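Local coordinates for protein cytosolic phospholipase A2 delta (Homo sapiens, PDB 5IZ5) that hydrolyses glycerophospholipids at the sn-2 position in a calcium-dependent manner, with a preference for linoleic acid at that position, at residues Trp484-Pro489 and Gly498-Pro503. The protein carries 3 engineered substitutions. Sequence-based numbering, arbitrary orientation.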
loop_
_atom_site.group_PDB
_atom_site.type_symbol
_atom_site.label_atom_id
_atom_site.label_comp_id
_atom_site.label_asym_id
_atom_site.label_seq_id
_atom_site.Cartn_x
_atom_site.Cartn_y
_atom_site.Cartn_z
ATOM N N TRP B 484 -1.918 -5.560 -2.548
ATOM C CA TRP B 484 -0.651 -5.132 -3.129
ATOM C C TRP B 484 -0.696 -3.639 -3.439
ATOM O O TRP B 484 -1.629 -3.163 -4.090
ATOM C CB TRP B 484 -0.316 -5.942 -4.385
ATOM C CG TRP B 484 -0.051 -7.392 -4.080
ATOM C CD1 TRP B 484 -0.936 -8.423 -4.173
ATOM C CD2 TRP B 484 1.177 -7.958 -3.606
ATOM N NE1 TRP B 484 -0.332 -9.599 -3.790
ATOM C CE2 TRP B 484 0.967 -9.342 -3.438
ATOM C CE3 TRP B 484 2.432 -7.430 -3.308
ATOM C CZ2 TRP B 484 1.973 -10.209 -2.983
ATOM C CZ3 TRP B 484 3.436 -8.289 -2.858
ATOM C CH2 TRP B 484 3.202 -9.664 -2.703
ATOM N N VAL B 485 0.299 -2.919 -2.933
ATOM C CA VAL B 485 0.501 -1.518 -3.246
ATOM C C VAL B 485 1.822 -1.377 -4.007
ATOM O O VAL B 485 2.909 -1.638 -3.489
ATOM C CB VAL B 485 0.519 -0.631 -1.985
ATOM C CG1 VAL B 485 0.778 0.817 -2.368
ATOM C CG2 VAL B 485 -0.799 -0.748 -1.231
ATOM N N GLU B 486 1.700 -0.931 -5.243
ATOM C CA GLU B 486 2.838 -0.787 -6.143
ATOM C C GLU B 486 3.361 0.645 -6.135
ATOM O O GLU B 486 2.560 1.587 -6.161
ATOM C CB GLU B 486 2.367 -1.179 -7.538
ATOM C CG GLU B 486 3.275 -0.777 -8.677
ATOM C CD GLU B 486 2.682 -1.207 -10.001
ATOM O OE1 GLU B 486 2.786 -2.411 -10.322
ATOM O OE2 GLU B 486 2.100 -0.344 -10.704
ATOM N N PHE B 487 4.688 0.798 -6.111
ATOM C CA PHE B 487 5.342 2.108 -6.204
ATOM C C PHE B 487 6.190 2.196 -7.475
ATOM O O PHE B 487 6.978 1.289 -7.767
ATOM C CB PHE B 487 6.293 2.345 -5.022
ATOM C CG PHE B 487 5.610 2.435 -3.685
ATOM C CD1 PHE B 487 5.614 3.626 -2.974
ATOM C CD2 PHE B 487 4.977 1.326 -3.126
ATOM C CE1 PHE B 487 4.998 3.715 -1.732
ATOM C CE2 PHE B 487 4.357 1.406 -1.882
ATOM C CZ PHE B 487 4.365 2.601 -1.186
ATOM N N SER B 488 6.043 3.298 -8.210
ATOM C CA SER B 488 6.953 3.628 -9.312
ATOM C C SER B 488 7.220 5.133 -9.311
ATOM O O SER B 488 6.538 5.877 -8.605
ATOM C CB SER B 488 6.355 3.208 -10.658
ATOM O OG SER B 488 5.564 4.243 -11.214
ATOM N N PRO B 489 8.202 5.592 -10.113
ATOM C CA PRO B 489 8.442 7.033 -10.211
ATOM C C PRO B 489 7.262 7.828 -10.771
ATOM O O PRO B 489 7.193 9.036 -10.548
ATOM C CB PRO B 489 9.644 7.127 -11.159
ATOM C CG PRO B 489 10.308 5.793 -11.066
ATOM C CD PRO B 489 9.172 4.830 -10.916
ATOM N N GLY B 498 -7.536 -0.124 -8.694
ATOM C CA GLY B 498 -7.239 0.691 -9.863
ATOM C C GLY B 498 -7.166 2.173 -9.536
ATOM O O GLY B 498 -7.742 3.001 -10.234
ATOM N N ALA B 499 -6.436 2.498 -8.478
ATOM C CA ALA B 499 -6.426 3.852 -7.936
ATOM C C ALA B 499 -5.017 4.222 -7.520
ATOM O O ALA B 499 -4.394 3.521 -6.729
ATOM C CB ALA B 499 -7.383 3.948 -6.758
ATOM N N PHE B 500 -4.521 5.328 -8.060
ATOM C CA PHE B 500 -3.120 5.680 -7.949
ATOM C C PHE B 500 -2.930 7.182 -7.735
ATOM O O PHE B 500 -3.757 7.995 -8.145
ATOM C CB PHE B 500 -2.382 5.243 -9.226
ATOM C CG PHE B 500 -2.217 3.748 -9.366
ATOM C CD1 PHE B 500 -1.004 3.138 -9.068
ATOM C CD2 PHE B 500 -3.261 2.957 -9.822
ATOM C CE1 PHE B 500 -0.848 1.761 -9.188
ATOM C CE2 PHE B 500 -3.118 1.578 -9.944
ATOM C CZ PHE B 500 -1.906 0.980 -9.626
ATOM N N VAL B 501 -1.814 7.544 -7.118
ATOM C CA VAL B 501 -1.403 8.936 -7.026
ATOM C C VAL B 501 0.060 9.052 -7.415
ATOM O O VAL B 501 0.801 8.075 -7.331
ATOM C CB VAL B 501 -1.583 9.510 -5.608
ATOM C CG1 VAL B 501 -3.057 9.566 -5.237
ATOM C CG2 VAL B 501 -0.788 8.705 -4.590
ATOM N N PRO B 502 0.484 10.248 -7.845
ATOM C CA PRO B 502 1.906 10.443 -8.070
ATOM C C PRO B 502 2.686 10.242 -6.773
ATOM O O PRO B 502 2.175 10.547 -5.696
ATOM C CB PRO B 502 2.011 11.904 -8.532
ATOM C CG PRO B 502 0.643 12.315 -8.937
ATOM C CD PRO B 502 -0.313 11.451 -8.168
ATOM N N PRO B 503 3.917 9.730 -6.871
ATOM C CA PRO B 503 4.664 9.425 -5.660
ATOM C C PRO B 503 4.856 10.629 -4.749
ATOM O O PRO B 503 4.899 10.462 -3.531
ATOM C CB PRO B 503 6.014 8.930 -6.194
ATOM C CG PRO B 503 6.105 9.476 -7.577
ATOM C CD PRO B 503 4.701 9.449 -8.085
#
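P503 sets the CB, CG and CD edge of its ring against the carbonyl oxygens of S488 and P489. Its CG comes to 3.2 Å from P489 O and 3.8 Å from S488 O, while CD is 3.5 Å from P489 O. CD, bonded to the ring nitrogen, is probably slightly polarised, whereas CG and CB make van der Waals approaches; P489 O also accepts a hydrogen bond from NH1 of R453. A serine in place of P503 lacks the CG and CD methylenes closing the ring, which would probably open a gap beside P489 O and leave its own N-CA bond freer to turn. The second meeting point joins E486 and F500, whose CA atoms lie 9.0 Å apart, so long side chains must span the gap. With chi1 at 165°, E486 swings CG away from its own backbone N, and the chain runs on straight to CD, bringing OE2 to 3.9 Å from F500 CE1. Carboxylate and ring planes are inclined at 44°. Glutamate suits this buried place because R665 and R668 form salt bridges with OE2 and OE1, and the OG of S662 hydrogen-bonds to OE1. Phenylalanine suits position 500 because its flat ring offers R665 a cation-pi surface while CE1 packs beside the carboxylate. No hydrogen bond links the segments directly, since strand 492-494 pairs with both 482-487 and 499-501 and separates them. G498, with positive phi, and A499 both face F494 in a G1 beta bulge. The arrangement is that of next-but-one strands in an antiparallel meander, at one side of the mixed sheet in the phospholipase catalytic domain.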